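Side-chain contacts in Glyco_hydro_cc domain-containing protein (Cryptococcus neoformans, PDB 6UBC), which probably binds beta-1,3-glucan oligosaccharides, as a fungal member of subgroup VII of glycoside hydrolase family 128: residues N346-V351 with V397-S402; T391-I396 with G433-T438; E370-D375 with P419-I424. All coordinates share one frame; numbering follows the deposited sequence.

Interaction 1: N346-V351 with V397-S402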
loop_
_atom_site.group_PDB
_atom_site.type_symbol
_atom_site.label_atom_id
_atom_site.label_comp_id
_atom_site.label_asym_id
_atom_site.label_seq_id
_atom_site.Cartn_x
_atom_site.Cartn_y
_atom_site.Cartn_z
ATOM N N ASN A 346 13.896 -5.572 -8.119
ATOM C CA ASN A 346 13.868 -6.208 -9.436
ATOM C C ASN A 346 14.180 -7.691 -9.345
ATOM O O ASN A 346 14.402 -8.276 -10.406
ATOM C CB ASN A 346 14.800 -5.541 -10.435
ATOM C CG ASN A 346 16.267 -5.782 -10.162
ATOM O OD1 ASN A 346 16.635 -6.326 -9.124
ATOM N ND2 ASN A 346 17.104 -5.334 -11.077
ATOM N N SER A 347 14.078 -8.281 -8.176
ATOM C CA SER A 347 14.370 -9.708 -7.926
ATOM C C SER A 347 13.607 -10.161 -6.677
ATOM O O SER A 347 13.286 -9.323 -5.782
ATOM C CB SER A 347 15.866 -9.935 -7.798
ATOM O OG SER A 347 16.354 -9.563 -6.549
ATOM N N MET A 348 13.216 -11.422 -6.661
ATOM C CA MET A 348 12.509 -11.991 -5.500
ATOM C C MET A 348 13.405 -11.939 -4.253
ATOM O O MET A 348 12.847 -11.810 -3.175
ATOM C CB MET A 348 12.018 -13.397 -5.826
ATOM C CG MET A 348 10.921 -13.434 -6.924
ATOM S SD MET A 348 9.555 -12.245 -6.657
ATOM C CE MET A 348 10.053 -10.894 -7.743
ATOM N N ASP A 349 14.733 -12.012 -4.379
ATOM C CA ASP A 349 15.658 -11.858 -3.213
ATOM C C ASP A 349 15.422 -10.519 -2.501
ATOM O O ASP A 349 15.310 -10.505 -1.272
ATOM C CB ASP A 349 17.128 -11.953 -3.611
ATOM C CG ASP A 349 17.639 -13.376 -3.845
ATOM O OD1 ASP A 349 16.907 -14.351 -3.543
ATOM O OD2 ASP A 349 18.782 -13.505 -4.367
ATOM N N GLY A 350 15.242 -9.456 -3.267
ATOM C CA GLY A 350 14.986 -8.099 -2.721
ATOM C C GLY A 350 13.618 -8.014 -2.073
ATOM O O GLY A 350 13.486 -7.369 -1.028
ATOM N N VAL A 351 12.607 -8.611 -2.717
ATOM C CA VAL A 351 11.244 -8.685 -2.175
ATOM C C VAL A 351 11.349 -9.356 -0.794
ATOM O O VAL A 351 10.761 -8.876 0.157
ATOM C CB VAL A 351 10.299 -9.439 -3.127
ATOM C CG1 VAL A 351 8.927 -9.570 -2.508
ATOM C CG2 VAL A 351 10.201 -8.759 -4.520
ATOM N N VAL A 397 3.633 -12.157 -7.618
ATOM C CA VAL A 397 2.239 -12.568 -7.278
ATOM C C VAL A 397 2.260 -13.981 -6.673
ATOM O O VAL A 397 1.683 -14.158 -5.562
ATOM C CB VAL A 397 1.307 -12.435 -8.481
ATOM C CG1 VAL A 397 -0.002 -13.205 -8.223
ATOM C CG2 VAL A 397 1.044 -10.956 -8.827
ATOM N N ALA A 398 3.026 -14.902 -7.256
ATOM C CA ALA A 398 3.232 -16.255 -6.692
ATOM C C ALA A 398 3.859 -16.229 -5.296
ATOM O O ALA A 398 3.333 -16.946 -4.389
ATOM C CB ALA A 398 4.032 -17.085 -7.636
ATOM N N LEU A 399 4.898 -15.429 -5.098
ATOM C CA LEU A 399 5.540 -15.245 -3.798
ATOM C C LEU A 399 4.504 -14.749 -2.800
ATOM O O LEU A 399 4.434 -15.299 -1.690
ATOM C CB LEU A 399 6.676 -14.230 -3.936
ATOM C CG LEU A 399 7.597 -14.106 -2.734
ATOM C CD1 LEU A 399 8.909 -13.496 -3.158
ATOM C CD2 LEU A 399 7.008 -13.222 -1.639
ATOM N N PHE A 400 3.806 -13.652 -3.087
ATOM C CA PHE A 400 2.886 -13.050 -2.108
ATOM C C PHE A 400 1.785 -14.072 -1.744
ATOM O O PHE A 400 1.479 -14.202 -0.558
ATOM C CB PHE A 400 2.245 -11.772 -2.641
ATOM C CG PHE A 400 3.149 -10.580 -2.763
ATOM C CD1 PHE A 400 4.258 -10.384 -1.965
ATOM C CD2 PHE A 400 2.891 -9.632 -3.730
ATOM C CE1 PHE A 400 5.008 -9.219 -2.054
ATOM C CE2 PHE A 400 3.665 -8.498 -3.852
ATOM C CZ PHE A 400 4.693 -8.249 -2.985
ATOM N N GLU A 401 1.214 -14.736 -2.739
ATOM C CA GLU A 401 0.109 -15.691 -2.452
ATOM C C GLU A 401 0.638 -16.785 -1.502
ATOM O O GLU A 401 -0.080 -17.230 -0.587
ATOM C CB GLU A 401 -0.462 -16.218 -3.769
ATOM C CG GLU A 401 -1.273 -15.197 -4.512
ATOM C CD GLU A 401 -2.550 -14.707 -3.839
ATOM O OE1 GLU A 401 -3.010 -15.347 -2.830
ATOM O OE2 GLU A 401 -3.124 -13.674 -4.317
ATOM N N SER A 402 1.878 -17.205 -1.667
ATOM C CA SER A 402 2.388 -18.371 -0.903
ATOM C C SER A 402 2.909 -17.920 0.469
ATOM O O SER A 402 3.123 -18.750 1.349
ATOM C CB SER A 402 3.394 -19.120 -1.718
ATOM O OG SER A 402 4.570 -18.369 -1.736
#

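Interaction 2: T391-I396 with G433-T438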
loop_
_atom_site.group_PDB
_atom_site.type_symbol
_atom_site.label_atom_id
_atom_site.label_comp_id
_atom_site.label_asym_id
_atom_site.label_seq_id
_atom_site.Cartn_x
_atom_site.Cartn_y
_atom_site.Cartn_z
ATOM N N THR A 391 7.955 -11.211 -16.009
ATOM C CA THR A 391 8.542 -12.245 -15.121
ATOM C C THR A 391 8.433 -11.821 -13.658
ATOM O O THR A 391 7.989 -12.632 -12.788
ATOM C CB THR A 391 9.986 -12.566 -15.481
ATOM O OG1 THR A 391 9.988 -12.994 -16.843
ATOM C CG2 THR A 391 10.539 -13.588 -14.531
ATOM N N PHE A 392 8.735 -10.561 -13.419
ATOM C CA PHE A 392 8.641 -9.952 -12.079
ATOM C C PHE A 392 7.214 -10.034 -11.567
ATOM O O PHE A 392 7.056 -10.414 -10.412
ATOM C CB PHE A 392 9.163 -8.520 -12.099
ATOM C CG PHE A 392 9.148 -7.882 -10.749
ATOM C CD1 PHE A 392 10.216 -8.056 -9.897
ATOM C CD2 PHE A 392 8.107 -7.025 -10.382
ATOM C CE1 PHE A 392 10.261 -7.381 -8.689
ATOM C CE2 PHE A 392 8.135 -6.368 -9.176
ATOM C CZ PHE A 392 9.192 -6.593 -8.299
ATOM N N ILE A 393 6.238 -9.602 -12.363
ATOM C CA ILE A 393 4.826 -9.567 -11.897
ATOM C C ILE A 393 4.425 -11.017 -11.581
ATOM O O ILE A 393 3.808 -11.255 -10.533
ATOM C CB ILE A 393 3.907 -8.922 -12.966
ATOM C CG1 ILE A 393 4.134 -7.402 -13.092
ATOM C CG2 ILE A 393 2.476 -9.230 -12.615
ATOM C CD1 ILE A 393 3.616 -6.796 -14.389
ATOM N N ASN A 394 4.740 -11.952 -12.465
ATOM C CA ASN A 394 4.299 -13.376 -12.301
ATOM C C ASN A 394 4.946 -13.955 -11.039
ATOM O O ASN A 394 4.203 -14.514 -10.177
ATOM C CB ASN A 394 4.640 -14.179 -13.546
ATOM C CG ASN A 394 3.689 -13.861 -14.688
ATOM O OD1 ASN A 394 2.474 -13.718 -14.477
ATOM N ND2 ASN A 394 4.208 -13.894 -15.905
ATOM N N ASP A 395 6.246 -13.667 -10.855
ATOM C CA ASP A 395 7.042 -14.144 -9.720
ATOM C C ASP A 395 6.510 -13.558 -8.417
ATOM O O ASP A 395 6.424 -14.287 -7.406
ATOM C CB ASP A 395 8.525 -13.832 -9.857
ATOM C CG ASP A 395 9.309 -14.677 -10.868
ATOM O OD1 ASP A 395 8.770 -15.666 -11.342
ATOM O OD2 ASP A 395 10.451 -14.313 -11.163
ATOM N N ILE A 396 6.274 -12.247 -8.359
ATOM C CA ILE A 396 5.959 -11.586 -7.080
ATOM C C ILE A 396 4.540 -12.000 -6.664
ATOM O O ILE A 396 4.256 -12.143 -5.443
ATOM C CB ILE A 396 6.182 -10.042 -7.156
ATOM C CG1 ILE A 396 6.446 -9.524 -5.737
ATOM C CG2 ILE A 396 5.044 -9.297 -7.844
ATOM C CD1 ILE A 396 6.764 -8.032 -5.662
ATOM N N GLY A 433 -0.544 -4.510 -17.243
ATOM C CA GLY A 433 -1.860 -4.636 -16.584
ATOM C C GLY A 433 -2.449 -6.036 -16.760
ATOM O O GLY A 433 -2.977 -6.660 -15.762
ATOM N N GLN A 434 -2.387 -6.541 -17.988
ATOM C CA GLN A 434 -2.891 -7.901 -18.314
ATOM C C GLN A 434 -2.066 -8.976 -17.615
ATOM O O GLN A 434 -2.658 -9.963 -17.208
ATOM C CB GLN A 434 -2.827 -8.089 -19.828
ATOM C CG GLN A 434 -3.770 -7.172 -20.543
ATOM C CD GLN A 434 -3.664 -7.323 -22.046
ATOM O OE1 GLN A 434 -3.509 -8.445 -22.567
ATOM N NE2 GLN A 434 -3.859 -6.186 -22.724
ATOM N N THR A 435 -0.751 -8.809 -17.482
ATOM C CA THR A 435 0.078 -9.831 -16.810
ATOM C C THR A 435 -0.381 -9.867 -15.341
ATOM O O THR A 435 -0.531 -10.956 -14.784
ATOM C CB THR A 435 1.580 -9.536 -16.846
ATOM O OG1 THR A 435 1.979 -9.538 -18.223
ATOM C CG2 THR A 435 2.366 -10.567 -16.071
ATOM N N TYR A 436 -0.592 -8.705 -14.725
ATOM C CA TYR A 436 -1.044 -8.724 -13.317
ATOM C C TYR A 436 -2.415 -9.421 -13.246
ATOM O O TYR A 436 -2.625 -10.272 -12.370
ATOM C CB TYR A 436 -1.203 -7.307 -12.752
ATOM C CG TYR A 436 -1.598 -7.251 -11.299
ATOM C CD1 TYR A 436 -0.761 -7.728 -10.313
ATOM C CD2 TYR A 436 -2.730 -6.549 -10.898
ATOM C CE1 TYR A 436 -1.079 -7.585 -8.979
ATOM C CE2 TYR A 436 -3.075 -6.427 -9.562
ATOM C CZ TYR A 436 -2.246 -6.950 -8.588
ATOM O OH TYR A 436 -2.529 -6.806 -7.243
ATOM N N LEU A 437 -3.331 -9.034 -14.128
ATOM C CA LEU A 437 -4.720 -9.587 -14.093
ATOM C C LEU A 437 -4.632 -11.112 -14.233
ATOM O O LEU A 437 -5.324 -11.823 -13.483
ATOM C CB LEU A 437 -5.618 -8.925 -15.122
ATOM C CG LEU A 437 -7.059 -9.492 -15.256
ATOM C CD1 LEU A 437 -7.755 -9.515 -13.941
ATOM C CD2 LEU A 437 -7.867 -8.744 -16.316
ATOM N N THR A 438 -3.885 -11.613 -15.191
ATOM C CA THR A 438 -3.761 -13.064 -15.422
ATOM C C THR A 438 -3.166 -13.751 -14.209
ATOM O O THR A 438 -3.689 -14.783 -13.816
ATOM C CB THR A 438 -2.925 -13.359 -16.666
ATOM O OG1 THR A 438 -3.606 -12.766 -17.771
ATOM C CG2 THR A 438 -2.786 -14.840 -16.863
HETATM O O HOH W 1 0.395 -13.455 -15.878
#

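Interaction 3: E370-D375 with P419-I424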
loop_
_atom_site.group_PDB
_atom_site.type_symbol
_atom_site.label_atom_id
_atom_site.label_comp_id
_atom_site.label_asym_id
_atom_site.label_seq_id
_atom_site.Cartn_x
_atom_site.Cartn_y
_atom_site.Cartn_z
ATOM N N GLU A 370 2.026 -0.907 -2.298
ATOM C CA GLU A 370 2.551 -0.527 -3.633
ATOM C C GLU A 370 3.691 -1.478 -3.926
ATOM O O GLU A 370 4.595 -1.598 -3.064
ATOM C CB GLU A 370 3.084 0.907 -3.665
ATOM C CG GLU A 370 2.052 1.973 -3.499
ATOM C CD GLU A 370 2.544 3.386 -3.401
ATOM O OE1 GLU A 370 3.757 3.637 -3.691
ATOM O OE2 GLU A 370 1.711 4.268 -2.999
ATOM N N PHE A 371 3.679 -2.173 -5.037
ATOM C CA PHE A 371 4.924 -2.782 -5.541
ATOM C C PHE A 371 5.157 -2.412 -6.988
ATOM O O PHE A 371 4.206 -2.111 -7.706
ATOM C CB PHE A 371 4.923 -4.295 -5.427
ATOM C CG PHE A 371 3.984 -5.068 -6.304
ATOM C CD1 PHE A 371 4.361 -5.424 -7.590
ATOM C CD2 PHE A 371 2.724 -5.418 -5.850
ATOM C CE1 PHE A 371 3.471 -6.113 -8.402
ATOM C CE2 PHE A 371 1.820 -6.055 -6.677
ATOM C CZ PHE A 371 2.215 -6.416 -7.942
ATOM N N ALA A 372 6.431 -2.375 -7.342
ATOM C CA ALA A 372 6.892 -2.053 -8.704
ATOM C C ALA A 372 8.228 -2.692 -8.981
ATOM O O ALA A 372 9.011 -2.833 -8.054
ATOM C CB ALA A 372 6.919 -0.572 -8.924
ATOM N N CYS A 373 8.488 -3.004 -10.258
ATOM C CA CYS A 373 9.803 -3.492 -10.730
ATOM C C CYS A 373 10.740 -2.286 -10.807
ATOM O O CYS A 373 10.582 -1.443 -11.728
ATOM C CB CYS A 373 9.680 -4.181 -12.071
ATOM S SG CYS A 373 11.145 -5.150 -12.532
ATOM N N VAL A 374 11.709 -2.223 -9.923
ATOM C CA VAL A 374 12.720 -1.140 -9.851
ATOM C C VAL A 374 14.047 -1.780 -9.472
ATOM O O VAL A 374 14.102 -2.491 -8.462
ATOM C CB VAL A 374 12.337 -0.061 -8.837
ATOM C CG1 VAL A 374 13.373 1.024 -8.723
ATOM C CG2 VAL A 374 10.974 0.539 -9.081
ATOM N N ASP A 375 15.113 -1.426 -10.173
ATOM C CA ASP A 375 16.486 -1.799 -9.747
ATOM C C ASP A 375 16.970 -0.764 -8.742
ATOM O O ASP A 375 17.303 0.363 -9.134
ATOM C CB ASP A 375 17.361 -1.967 -10.983
ATOM C CG ASP A 375 18.770 -2.334 -10.588
ATOM O OD1 ASP A 375 19.024 -2.472 -9.388
ATOM O OD2 ASP A 375 19.581 -2.435 -11.499
ATOM N N PRO A 419 7.090 3.844 -18.343
ATOM C CA PRO A 419 5.881 3.730 -19.132
ATOM C C PRO A 419 5.413 2.267 -19.327
ATOM O O PRO A 419 4.219 2.009 -19.367
ATOM C CB PRO A 419 6.317 4.279 -20.485
ATOM C CG PRO A 419 7.447 5.211 -20.161
ATOM C CD PRO A 419 8.198 4.517 -19.055
ATOM N N GLU A 420 6.372 1.345 -19.363
ATOM C CA GLU A 420 6.108 -0.106 -19.506
ATOM C C GLU A 420 5.410 -0.647 -18.236
ATOM O O GLU A 420 4.635 -1.595 -18.340
ATOM C CB GLU A 420 7.386 -0.866 -19.851
ATOM C CG GLU A 420 7.989 -0.485 -21.184
ATOM C CD GLU A 420 9.081 0.579 -21.149
ATOM O OE1 GLU A 420 9.199 1.288 -20.141
ATOM O OE2 GLU A 420 9.798 0.660 -22.140
ATOM N N TRP A 421 5.643 -0.034 -17.089
ATOM C CA TRP A 421 4.967 -0.418 -15.833
ATOM C C TRP A 421 3.504 0.086 -15.823
ATOM O O TRP A 421 2.639 -0.537 -15.138
ATOM C CB TRP A 421 5.794 0.105 -14.640
ATOM C CG TRP A 421 5.250 -0.427 -13.335
ATOM C CD1 TRP A 421 4.314 0.141 -12.552
ATOM C CD2 TRP A 421 5.375 -1.778 -12.871
ATOM N NE1 TRP A 421 3.979 -0.685 -11.513
ATOM C CE2 TRP A 421 4.609 -1.887 -11.698
ATOM C CE3 TRP A 421 6.141 -2.884 -13.271
ATOM C CZ2 TRP A 421 4.477 -3.073 -10.975
ATOM C CZ3 TRP A 421 6.046 -4.060 -12.538
ATOM C CH2 TRP A 421 5.232 -4.156 -11.390
ATOM N N ASP A 422 3.151 1.133 -16.581
ATOM C CA ASP A 422 1.759 1.651 -16.553
ATOM C C ASP A 422 0.773 0.479 -16.727
ATOM O O ASP A 422 0.982 -0.344 -17.640
ATOM C CB ASP A 422 1.499 2.702 -17.642
ATOM C CG ASP A 422 2.097 4.090 -17.461
ATOM O OD1 ASP A 422 2.489 4.408 -16.365
ATOM O OD2 ASP A 422 2.201 4.794 -18.484
ATOM N N MET A 423 -0.227 0.390 -15.846
ATOM C CA MET A 423 -1.291 -0.635 -15.963
ATOM C C MET A 423 -2.314 -0.190 -17.014
ATOM O O MET A 423 -2.896 -1.071 -17.648
ATOM C CB MET A 423 -1.960 -0.827 -14.598
ATOM C CG MET A 423 -3.190 -1.766 -14.622
ATOM S SD MET A 423 -3.536 -2.165 -12.853
ATOM C CE MET A 423 -2.459 -3.574 -12.650
ATOM N N ILE A 424 -2.589 1.118 -17.085
ATOM C CA ILE A 424 -3.607 1.737 -17.984
ATOM C C ILE A 424 -2.910 2.747 -18.892
ATOM O O ILE A 424 -2.045 3.533 -18.414
ATOM C CB ILE A 424 -4.770 2.368 -17.191
ATOM C CG1 ILE A 424 -5.416 1.432 -16.158
ATOM C CG2 ILE A 424 -5.800 2.932 -18.171
ATOM C CD1 ILE A 424 -6.160 0.242 -16.755
#

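Interaction 1: N346-V351 with V397-S402
Val351 N makes a 3.2 Å hydrogen bond back to Ser347 O, and Gly350 N shares the same oxygen through a weak bond. Ser347 is the N-cap of helix 348-362, and this first turn sets Val351 facing Leu399 and Phe400 of segment 397-402. From there on the contact is apolar. It is a small one, 158 Å² counted over both sides, and Leu399 carries the largest share. CG of Leu399 lies anti to its backbone N (chi1 -170°), which sends the branch ending in CD1 across the groove between the helices. CD1 meets two residues at once: Met348 SD lies 3.8 Å from Leu399 CD1, and Val351 CG1 lies 4.0 Å from the same methyl. Met348 can offer its sulfur because its chain folds at both chi2 and chi3 (-49° and 99°) instead of running straight out from the helix. Leu399 runs antiparallel alongside both Met348 and Val351, so that the side chains overlap flank to flank.

Val351 CG1 has a second neighbour, since Phe400 CE1 also stands 4.0 Å from it. The methyl comes to the ring obliquely, while the two side chains as a whole run nearly perpendicular. Val351 and Phe400 are buried, while Met348 and Leu399 are partly exposed.

The main chain at the end of helix 386-402 is tied down separately, Phe400 O and Glu401 O both binding Lys203 NZ. On the barrel side the Phe400 ring meets Tyr409 and touches Val368. The contact therefore joins the start of helix 348-362 to the final turns of helix 386-402, two successive outer helices, with the parallel strands 366-375 and 406-411 beneath them.

Interaction 2: T391-I396 with G433-T438
Ile393 and Thr435 meet where two neighbouring outer helices, 386-402 and 431-441, lie side by side on a beta/alpha barrel of the TIM type, the fold expected of this glycoside hydrolase family. The short segments run nearly parallel, with axes 9.1 Å apart at closest approach and a signed crossing angle of -21°. Strand 406-411 comes between them in the chain, followed by a loop and a short hairpin, in keeping with the alternating beta/alpha order.

The apolar part belongs to Ile393. Its CG2 branch, anti to the backbone N, points at the second helix and comes within 3.6 Å of Tyr436 CA. The same methyl packs against Thr435 CG2 at 3.7 Å. It also lies at the edge of the Tyr436 ring, near the ring plane, so the tyrosine offers neither face to it. That ring runs on toward the barrel strands, where its hydroxyl bonds to Gly205 O.

Thr435 is divided between two kinds of neighbour. Its methyl serves the interface, while OG1 turns back beside its own backbone N (chi1 -63°), where Asn390 OD1 is its stronger partner and Glu431 O, in its own helix, a second. Ile393 and Asn394 thus see the carbon branch.

Asn394 brings the polar part, at the more exposed rim. The Thr435 methyl sits above the plane of its amide group, and Thr435 CG2 is 3.5 Å from Asn394 OD1. One side chain lies across the other, leaving the amide oxygen directed toward a bridging water. This water donates to Thr435 O at 2.9 Å and also to Asn394 OD1, the latter at 2.5 Å, a separation so short that its exact value is doubtful.

Interaction 3: E370-D375 with P419-I424
Trp421 lays one face of its indole on the backbone of strand 366-375, with Ala372 CA and Cys373 N beneath that face, both offset toward the rim. Ala372 CA stands 3.9 Å from the centroid of the six-membered ring and 28° off the ring normal, a CH-pi contact. Cys373 N lies over the same ring, 3.5 Å from Trp421 CZ3, so the benzo half of the indole spans the peptide link between the two residues. The side chains of both extend the footing: Ala372 CB packs on Trp421 CE2 at 3.8 Å, and Cys373 CB on Trp421 CZ3 at 3.7 Å.

Phe371 comes from another direction. Its side chain is set roughly square to that of Trp421, and CE1 arrives at the indole edge, in the indole plane, 4.0 Å from Trp421 CH2. Seen from the phenyl ring the approach is oblique. The carbonyl oxygen of Phe371 also closes on the indole, 3.4 Å from Trp421 CZ2. With CG anti to the backbone N (chi1 -172°) and the ring turned across the chain (chi2 -90°), the tryptophan of this loop reaches out with its long axis lying across the strand and its flat side resting on it.

Beyond the two segments, Trp421 NE1 bonds to Ser412 O, and the indole stacks with Tyr411, whose hydroxyl bonds to Trp421 O. Cys373 is further tied to Cys383 by a disulfide.

All four touching residues are buried. Across the contact the attraction comes from dispersion and CH-pi contact over a broad aromatic surface. The indole's one N-H is satisfied at Ser412, so a large, slightly polar side chain can lie in the core at little cost while pinning the loop that follows strand 406-411 to the barrel wall.

Along the chain the order is 346-351, 370-375, 391-396, 397-402, 419-424, 433-438, so every pair of contacts crosses in the later part of the barrel. Helix 386-402 is the common element: interaction 1 uses its last turns and interaction 2 the turns just before, their centres about 11 Å apart. Interaction 3 lies beneath, on strand 366-375, with its centre about 11 Å from that of interaction 2 and 15 Å from that of interaction 1. Phe392 and Ile396 bridge the layers, touching Met348 and Val351 on one hand and Cys373 and Phe371 on the other. One run of packing thus joins them, buried in interaction 3 and reaching the surface in interactions 1 and 2.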